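Local coordinates for protein methylmalonyl-CoA carboxyltransferase 5S subunit (Propionibacterium freudenreichii subsp. shermanii, PDB 1RQB) that transfers a carboxyl group from the biotin of the 1.3S subunit to pyruvate, forming oxaloacetate, with the help of a bound cobalt ion, at residues 34-39 / 69-74. Numbering follows the deposited sequence.
Sequences DAHQSL and GATYDS. With CO (cobalt (II) ion), chain B.
Gln37 reaches from helix 31-39 to the backbone of Ala70, whose N donates a nearly straight hydrogen bond (165°) to Gln37 OE1 at 2.9 Å. The donor arrives from above the amide plane rather than along a lone pair. With CG anti to the backbone N (chi1 177°), the extended side chain carries the amide across to Ala70, whose CB packs against it, 3.6 Å from Gln37 CD. Gln37 OE1 also accepts a hydrogen bond from Arg33 NH1. A leucine here would probably leave Ala70 N and Arg33 NH1 without this acceptor. The adjacent His36 adds a looser van der Waals contact, His36 CE1 to Thr71 CG2 at 4.1 Å, the two side chains crossing at about a right angle, while Thr71 OG1 hydrogen-bonds to Gly68 O. Gly69 has a positive phi, and a CB there would clash with Gln37 OE1. One turn earlier on the helix, Asp34 OD1 binds cobalt at 2.0 Å, and Asp34 OD2 accepts a 2.6 Å hydrogen bond from a metal-bound water; His226 and His228 also ligate the ion. Gln37 and Ala70 both belong to the substrate site, and their bond ties the helix after strand 23-29 to the turn after its parallel neighbour 63-68, at the active-site end of a TIM barrel.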
ATOM      1  N   ASP A  34       9.439 -11.968  -9.135  1.00  8.53           N
ATOM      2  CA  ASP A  34       9.698 -11.275  -7.865  1.00  9.78           C
ATOM      3  C   ASP A  34       8.458 -11.158  -6.972  1.00  8.24           C
ATOM      4  O   ASP A  34       8.582 -11.190  -5.748  1.00  8.11           O
ATOM      5  CB  ASP A  34      10.295  -9.883  -8.124  1.00 10.92           C
ATOM      6  CG  ASP A  34      11.229  -9.428  -7.005  1.00 10.17           C
ATOM      7  OD1 ASP A  34      11.538  -8.225  -6.948  1.00 11.71           O
ATOM      8  OD2 ASP A  34      11.666 -10.274  -6.189  1.00 11.33           O
ATOM      9  N   ALA A  35       7.261 -11.032  -7.541  1.00  9.24           N
ATOM     10  CA  ALA A  35       6.080 -10.871  -6.679  1.00  9.00           C
ATOM     11  C   ALA A  35       5.888 -12.081  -5.763  1.00 13.03           C
ATOM     12  O   ALA A  35       5.723 -11.920  -4.554  1.00 10.46           O
ATOM     13  CB  ALA A  35       4.811 -10.630  -7.515  1.00  9.25           C
ATOM     14  N   HIS A  36       5.916 -13.300  -6.308  1.00 10.73           N
ATOM     15  CA  HIS A  36       5.682 -14.448  -5.419  1.00 12.37           C
ATOM     16  C   HIS A  36       6.949 -14.793  -4.636  1.00 11.88           C
ATOM     17  O   HIS A  36       6.880 -15.382  -3.558  1.00 10.25           O
ATOM     18  CB  HIS A  36       5.114 -15.647  -6.182  1.00 12.67           C
ATOM     19  CG  HIS A  36       6.038 -16.227  -7.196  1.00 14.96           C
ATOM     20  ND1 HIS A  36       6.980 -17.181  -6.883  1.00 14.09           N
ATOM     21  CD2 HIS A  36       6.149 -16.008  -8.525  1.00 14.29           C
ATOM     22  CE1 HIS A  36       7.632 -17.527  -7.979  1.00 14.09           C
ATOM     23  NE2 HIS A  36       7.146 -16.830  -8.989  1.00 13.72           N
ATOM     24  N   GLN A  37       8.107 -14.413  -5.160  1.00  8.89           N
ATOM     25  CA  GLN A  37       9.340 -14.650  -4.396  1.00 11.46           C
ATOM     26  C   GLN A  37       9.287 -13.813  -3.116  1.00 12.60           C
ATOM     27  O   GLN A  37       9.646 -14.270  -2.033  1.00 11.73           O
ATOM     28  CB  GLN A  37      10.583 -14.223  -5.191  1.00 13.47           C
ATOM     29  CG  GLN A  37      11.897 -14.384  -4.390  1.00 11.96           C
ATOM     30  CD  GLN A  37      13.150 -14.122  -5.215  1.00 15.57           C
ATOM     31  OE1 GLN A  37      13.266 -14.570  -6.354  1.00 12.74           O
ATOM     32  NE2 GLN A  37      14.107 -13.409  -4.627  1.00 16.87           N
ATOM     33  N   SER A  38       8.807 -12.586  -3.254  1.00 12.59           N
ATOM     34  CA  SER A  38       8.768 -11.623  -2.145  1.00 13.45           C
ATOM     35  C   SER A  38       7.553 -11.824  -1.239  1.00 14.80           C
ATOM     36  O   SER A  38       7.632 -11.566  -0.039  1.00 16.58           O
ATOM     37  CB  SER A  38       8.731 -10.198  -2.709  1.00 14.33           C
ATOM     38  OG  SER A  38       9.857  -9.960  -3.540  1.00 15.85           O
ATOM     39  N   LEU A  39       6.439 -12.298  -1.786  1.00  8.25           N
ATOM     40  CA  LEU A  39       5.226 -12.398  -0.961  1.00 10.30           C
ATOM     41  C   LEU A  39       4.915 -13.819  -0.484  1.00 17.67           C
ATOM     42  O   LEU A  39       4.249 -13.979   0.539  1.00 16.12           O
ATOM     43  CB  LEU A  39       4.028 -11.858  -1.742  1.00 11.15           C
ATOM     44  CG  LEU A  39       4.067 -10.344  -1.986  1.00 10.65           C
ATOM     45  CD1 LEU A  39       3.001  -9.946  -2.976  1.00 14.37           C
ATOM     46  CD2 LEU A  39       3.885  -9.619  -0.653  1.00 17.19           C
ATOM     47  N   GLY A  69      16.644 -15.175 -10.093  1.00 15.71           N
ATOM     48  CA  GLY A  69      16.365 -14.892  -8.700  1.00 16.08           C
ATOM     49  C   GLY A  69      16.360 -16.227  -7.974  1.00 17.25           C
ATOM     50  O   GLY A  69      17.121 -17.128  -8.324  1.00 17.88           O
ATOM     51  N   ALA A  70      15.470 -16.377  -7.001  1.00 14.97           N
ATOM     52  CA  ALA A  70      15.391 -17.607  -6.198  1.00 14.22           C
ATOM     53  C   ALA A  70      14.475 -18.647  -6.847  1.00 15.74           C
ATOM     54  O   ALA A  70      14.281 -19.725  -6.285  1.00 12.45           O
ATOM     55  CB  ALA A  70      14.867 -17.268  -4.796  1.00 15.71           C
ATOM     56  N   THR A  71      13.929 -18.377  -8.028  1.00 11.25           N
ATOM     57  CA  THR A  71      12.988 -19.342  -8.618  1.00 16.15           C
ATOM     58  C   THR A  71      13.675 -20.630  -9.078  1.00 19.86           C
ATOM     59  O   THR A  71      13.050 -21.690  -9.087  1.00 14.70           O
ATOM     60  CB  THR A  71      12.199 -18.761  -9.807  1.00 17.53           C
ATOM     61  OG1 THR A  71      13.093 -18.449 -10.876  1.00 19.26           O
ATOM     62  CG2 THR A  71      11.432 -17.516  -9.381  1.00 17.15           C
ATOM     63  N   TYR A  72      14.945 -20.566  -9.474  1.00 13.49           N
ATOM     64  CA  TYR A  72      15.628 -21.789  -9.921  1.00 14.85           C
ATOM     65  C   TYR A  72      15.696 -22.753  -8.734  1.00 15.53           C
ATOM     66  O   TYR A  72      15.283 -23.909  -8.815  1.00 15.57           O
ATOM     67  CB  TYR A  72      17.034 -21.436 -10.415  1.00 13.48           C
ATOM     68  CG  TYR A  72      17.691 -22.467 -11.314  1.00 13.74           C
ATOM     69  CD1 TYR A  72      17.868 -22.213 -12.677  1.00 14.75           C
ATOM     70  CD2 TYR A  72      18.194 -23.664 -10.793  1.00 13.67           C
ATOM     71  CE1 TYR A  72      18.543 -23.116 -13.500  1.00 14.89           C
ATOM     72  CE2 TYR A  72      18.877 -24.581 -11.612  1.00 16.29           C
ATOM     73  CZ  TYR A  72      19.047 -24.292 -12.961  1.00 14.66           C
ATOM     74  OH  TYR A  72      19.736 -25.159 -13.773  1.00 17.31           O
ATOM     75  N   ASP A  73      16.198 -22.252  -7.617  1.00 12.54           N
ATOM     76  CA  ASP A  73      16.304 -23.046  -6.385  1.00 16.55           C
ATOM     77  C   ASP A  73      14.931 -23.584  -5.975  1.00 15.12           C
ATOM     78  O   ASP A  73      14.792 -24.762  -5.649  1.00 12.89           O
ATOM     79  CB  ASP A  73      16.856 -22.185  -5.246  1.00 20.02           C
ATOM     80  CG  ASP A  73      16.804 -22.903  -3.901  1.00 28.13           C
ATOM     81  OD1 ASP A  73      17.698 -23.728  -3.632  1.00 33.20           O
ATOM     82  OD2 ASP A  73      15.855 -22.662  -3.121  1.00 31.60           O
ATOM     83  N   SER A  74      13.906 -22.735  -5.977  1.00 16.41           N
ATOM     84  CA  SER A  74      12.574 -23.174  -5.537  1.00 17.18           C
ATOM     85  C   SER A  74      12.033 -24.304  -6.415  1.00 18.92           C
ATOM     86  O   SER A  74      11.414 -25.249  -5.927  1.00 14.51           O
ATOM     87  CB  SER A  74      11.584 -22.017  -5.565  1.00 19.90           C
ATOM     88  OG  SER A  74      10.322 -22.457  -5.081  1.00 26.53           O
TER
HETATM   89 CO    CO B 529      13.137  -7.261  -6.184  1.00 12.04          CO
HETATM   90  O   HOH W   1      13.536  -9.057  -4.864  1.00 11.42           O